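Local coordinates for protein CD8 alpha antigen (Sus scrofa, PDB 5EDX) that probably serves as a T-cell co-receptor, its homodimer of immunoglobulin V-type domains engaging MHC class I molecules, at residues A[15-20]-A[78-83]. Numbering follows the deposited sequence.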
ATOM      1  N   GLY A  15      -7.999 -18.074 -17.966  1.00 16.09           N
ATOM      2  CA  GLY A  15      -8.782 -17.547 -19.070  1.00 17.46           C
ATOM      3  C   GLY A  15     -10.128 -16.959 -18.682  1.00 18.77           C
ATOM      4  O   GLY A  15     -10.812 -16.367 -19.517  1.00 20.99           O
ATOM      5  N   GLU A  16     -10.510 -17.119 -17.420  1.00 16.74           N
ATOM      6  CA  GLU A  16     -11.792 -16.616 -16.931  1.00 19.81           C
ATOM      7  C   GLU A  16     -11.760 -15.103 -16.736  1.00 18.42           C
ATOM      8  O   GLU A  16     -10.700 -14.515 -16.535  1.00 16.11           O
ATOM      9  CB  GLU A  16     -12.154 -17.297 -15.609  1.00 20.18           C
ATOM     10  CG  GLU A  16     -13.437 -16.782 -14.973  1.00 29.77           C
ATOM     11  CD  GLU A  16     -13.752 -17.458 -13.652  1.00 43.85           C
ATOM     12  OE1 GLU A  16     -13.166 -18.530 -13.376  1.00 37.48           O
ATOM     13  OE2 GLU A  16     -14.591 -16.916 -12.896  1.00 41.71           O
ATOM     14  N   THR A  17     -12.927 -14.476 -16.802  1.00 14.27           N
ATOM     15  CA  THR A  17     -13.045 -13.049 -16.525  1.00 13.70           C
ATOM     16  C   THR A  17     -13.448 -12.860 -15.068  1.00 16.80           C
ATOM     17  O   THR A  17     -14.455 -13.421 -14.621  1.00 17.46           O
ATOM     18  CB  THR A  17     -14.091 -12.397 -17.444  1.00 15.36           C
ATOM     19  OG1 THR A  17     -13.729 -12.634 -18.812  1.00 16.16           O
ATOM     20  CG2 THR A  17     -14.186 -10.892 -17.188  1.00 14.69           C
ATOM     21  N   VAL A  18     -12.653 -12.089 -14.327  1.00 13.80           N
ATOM     22  CA  VAL A  18     -12.930 -11.801 -12.922  1.00 14.92           C
ATOM     23  C   VAL A  18     -13.199 -10.309 -12.750  1.00 13.45           C
ATOM     24  O   VAL A  18     -12.439  -9.481 -13.245  1.00 12.63           O
ATOM     25  CB  VAL A  18     -11.738 -12.217 -12.027  1.00 12.78           C
ATOM     26  CG1 VAL A  18     -11.977 -11.827 -10.579  1.00 14.31           C
ATOM     27  CG2 VAL A  18     -11.492 -13.711 -12.137  1.00 16.07           C
ATOM     28  N   LYS A  19     -14.281  -9.968 -12.057  1.00  9.81           N
ATOM     29  CA  LYS A  19     -14.620  -8.563 -11.834  1.00 12.57           C
ATOM     30  C   LYS A  19     -14.694  -8.266 -10.339  1.00 13.10           C
ATOM     31  O   LYS A  19     -15.454  -8.905  -9.606  1.00 13.20           O
ATOM     32  CB  LYS A  19     -15.944  -8.217 -12.521  1.00 15.70           C
ATOM     33  CG  LYS A  19     -16.387  -6.767 -12.341  1.00 15.66           C
ATOM     34  CD  LYS A  19     -17.469  -6.430 -13.357  1.00 20.73           C
ATOM     35  CE  LYS A  19     -17.847  -4.963 -13.305  1.00 22.50           C
ATOM     36  NZ  LYS A  19     -18.759  -4.614 -14.432  1.00 23.77           N
ATOM     37  N   LEU A  20     -13.886  -7.307  -9.893  1.00 10.15           N
ATOM     38  CA  LEU A  20     -13.818  -6.932  -8.486  1.00 11.06           C
ATOM     39  C   LEU A  20     -14.415  -5.548  -8.277  1.00 13.64           C
ATOM     40  O   LEU A  20     -14.357  -4.713  -9.174  1.00 11.41           O
ATOM     41  CB  LEU A  20     -12.362  -6.911  -8.025  1.00 11.75           C
ATOM     42  CG  LEU A  20     -11.535  -8.168  -8.297  1.00  8.10           C
ATOM     43  CD1 LEU A  20     -10.099  -7.948  -7.809  1.00 11.63           C
ATOM     44  CD2 LEU A  20     -12.159  -9.395  -7.641  1.00 11.65           C
ATOM     45  N   TYR A  78     -14.277  -0.471 -10.141  1.00 10.42           N
ATOM     46  CA  TYR A  78     -14.190  -1.852 -10.581  1.00  9.11           C
ATOM     47  C   TYR A  78     -12.835  -2.152 -11.186  1.00  8.71           C
ATOM     48  O   TYR A  78     -12.215  -1.281 -11.795  1.00 10.15           O
ATOM     49  CB  TYR A  78     -15.268  -2.147 -11.624  1.00 11.62           C
ATOM     50  CG  TYR A  78     -16.673  -1.999 -11.098  1.00 13.53           C
ATOM     51  CD1 TYR A  78     -17.334  -3.072 -10.522  1.00 15.12           C
ATOM     52  CD2 TYR A  78     -17.335  -0.783 -11.175  1.00 14.05           C
ATOM     53  CE1 TYR A  78     -18.632  -2.939 -10.034  1.00 17.48           C
ATOM     54  CE2 TYR A  78     -18.633  -0.639 -10.692  1.00 15.70           C
ATOM     55  CZ  TYR A  78     -19.270  -1.722 -10.126  1.00 19.05           C
ATOM     56  OH  TYR A  78     -20.557  -1.579  -9.642  1.00 18.39           O
ATOM     57  N   LEU A  79     -12.393  -3.394 -11.015  1.00 11.01           N
ATOM     58  CA  LEU A  79     -11.208  -3.903 -11.696  1.00  9.36           C
ATOM     59  C   LEU A  79     -11.629  -5.169 -12.418  1.00 11.40           C
ATOM     60  O   LEU A  79     -12.312  -6.016 -11.846  1.00 12.72           O
ATOM     61  CB  LEU A  79     -10.111  -4.239 -10.688  1.00  8.28           C
ATOM     62  CG  LEU A  79      -8.750  -4.579 -11.297  1.00  9.98           C
ATOM     63  CD1 LEU A  79      -8.077  -3.322 -11.817  1.00 11.98           C
ATOM     64  CD2 LEU A  79      -7.861  -5.274 -10.280  1.00 10.68           C
ATOM     65  N   ILE A  80     -11.227  -5.300 -13.676  1.00  8.79           N
ATOM     66  CA  ILE A  80     -11.589  -6.479 -14.441  1.00  9.40           C
ATOM     67  C   ILE A  80     -10.333  -7.206 -14.890  1.00  8.73           C
ATOM     68  O   ILE A  80      -9.490  -6.633 -15.567  1.00 10.76           O
ATOM     69  CB  ILE A  80     -12.430  -6.122 -15.675  1.00 10.24           C
ATOM     70  CG1 ILE A  80     -13.773  -5.508 -15.256  1.00 12.27           C
ATOM     71  CG2 ILE A  80     -12.667  -7.367 -16.521  1.00 13.41           C
ATOM     72  CD1 ILE A  80     -13.724  -4.019 -15.057  1.00 19.89           C
ATOM     73  N   LEU A  81     -10.201  -8.461 -14.480  1.00  9.50           N
ATOM     74  CA  LEU A  81      -9.140  -9.322 -14.982  1.00 11.08           C
ATOM     75  C   LEU A  81      -9.780 -10.093 -16.132  1.00 11.44           C
ATOM     76  O   LEU A  81     -10.557 -11.022 -15.913  1.00 12.21           O
ATOM     77  CB  LEU A  81      -8.658 -10.268 -13.885  1.00 10.93           C
ATOM     78  CG  LEU A  81      -8.350  -9.638 -12.520  1.00 12.58           C
ATOM     79  CD1 LEU A  81      -7.981 -10.713 -11.507  1.00 12.66           C
ATOM     80  CD2 LEU A  81      -7.246  -8.591 -12.623  1.00 12.70           C
ATOM     81  N   HIS A  82      -9.477  -9.677 -17.356  1.00 11.65           N
ATOM     82  CA  HIS A  82     -10.229 -10.124 -18.530  1.00 13.56           C
ATOM     83  C   HIS A  82     -10.025 -11.572 -18.934  1.00 14.06           C
ATOM     84  O   HIS A  82     -10.951 -12.221 -19.431  1.00 17.36           O
ATOM     85  CB  HIS A  82      -9.924  -9.216 -19.719  1.00 13.79           C
ATOM     86  CG  HIS A  82     -10.594  -7.881 -19.634  1.00 14.02           C
ATOM     87  ND1 HIS A  82      -9.951  -6.754 -19.177  1.00 19.80           N
ATOM     88  CD2 HIS A  82     -11.859  -7.504 -19.928  1.00 11.55           C
ATOM     89  CE1 HIS A  82     -10.790  -5.730 -19.204  1.00 13.08           C
ATOM     90  NE2 HIS A  82     -11.955  -6.162 -19.653  1.00 20.28           N
ATOM     91  N   ARG A  83      -8.809 -12.067 -18.743  1.00 12.85           N
ATOM     92  CA  ARG A  83      -8.433 -13.381 -19.232  1.00 14.22           C
ATOM     93  C   ARG A  83      -7.414 -13.923 -18.245  1.00 12.32           C
ATOM     94  O   ARG A  83      -6.206 -13.872 -18.480  1.00 13.16           O
ATOM     95  CB  ARG A  83      -7.819 -13.246 -20.632  1.00 20.25           C
ATOM     96  CG  ARG A  83      -8.156 -14.371 -21.594  1.00 29.04           C
ATOM     97  CD  ARG A  83      -7.750 -14.008 -23.023  1.00 18.71           C
ATOM     98  NE  ARG A  83      -8.877 -13.537 -23.825  1.00 18.00           N
ATOM     99  CZ  ARG A  83      -8.763 -13.025 -25.047  1.00 16.20           C
ATOM    100  NH1 ARG A  83      -7.568 -12.902 -25.612  1.00 16.17           N
ATOM    101  NH2 ARG A  83      -9.842 -12.629 -25.708  1.00 17.97           N
TER
HETATM  102  O   HOH W   1     -11.219 -14.327 -21.042  1.00 40.16           O
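Val18 pairs with Leu81 and Leu20 with Leu79 as antiparallel hydrogen-bonded pairs, the strand segments 18-20 and 78-81 having axes 4.7 Å apart at closest and running at 165° to each other. Each pair is closed by two N-H...O bonds; the straightest, Leu20 N to Leu79 O, is 2.8 Å long with 175° at the hydrogen. Between them Lys19 faces Ile80 in a non-hydrogen-bonded pair. Val18, Leu20, Leu79 and Leu81 all turn to the inner face, where Val18 CB meets Leu81 CD1 at 4.1 Å and Leu20 CD1 lies 4.3 Å from Leu79 CD2. These strands are B and E of the immunoglobulin V-set sandwich, and their inward leucines Leu20 and Leu79 pack on Trp35 and Tyr92 of the opposing sheet.

On the other face, Lys19 carries CG anti to its backbone N and stays extended beyond it, a course that lays the chain alongside Ile80 and then across Tyr78. Its CE comes to 3.4 Å from Tyr78 CD1, and NZ sits over the ring face in a cation-pi contact, 4.8 Å from the centroid; the same ammonium is hydrogen-bonded to Tyr71 OH, and the Tyr71 ring stacks on Tyr78. Further along this face, the Thr17 and Ile80 side chains run side by side, their CG2 methyls in contact.

Beyond the paired strands, Thr17 OG1 donates to His82 O over 2.9 Å, approaching tilted 31° out of the carbonyl plane. A water gives a second hydrogen bond to His82 O and one to Gly15 O, bridging the two loops where Arg83 CG rests 3.9 Å from Gly15 O.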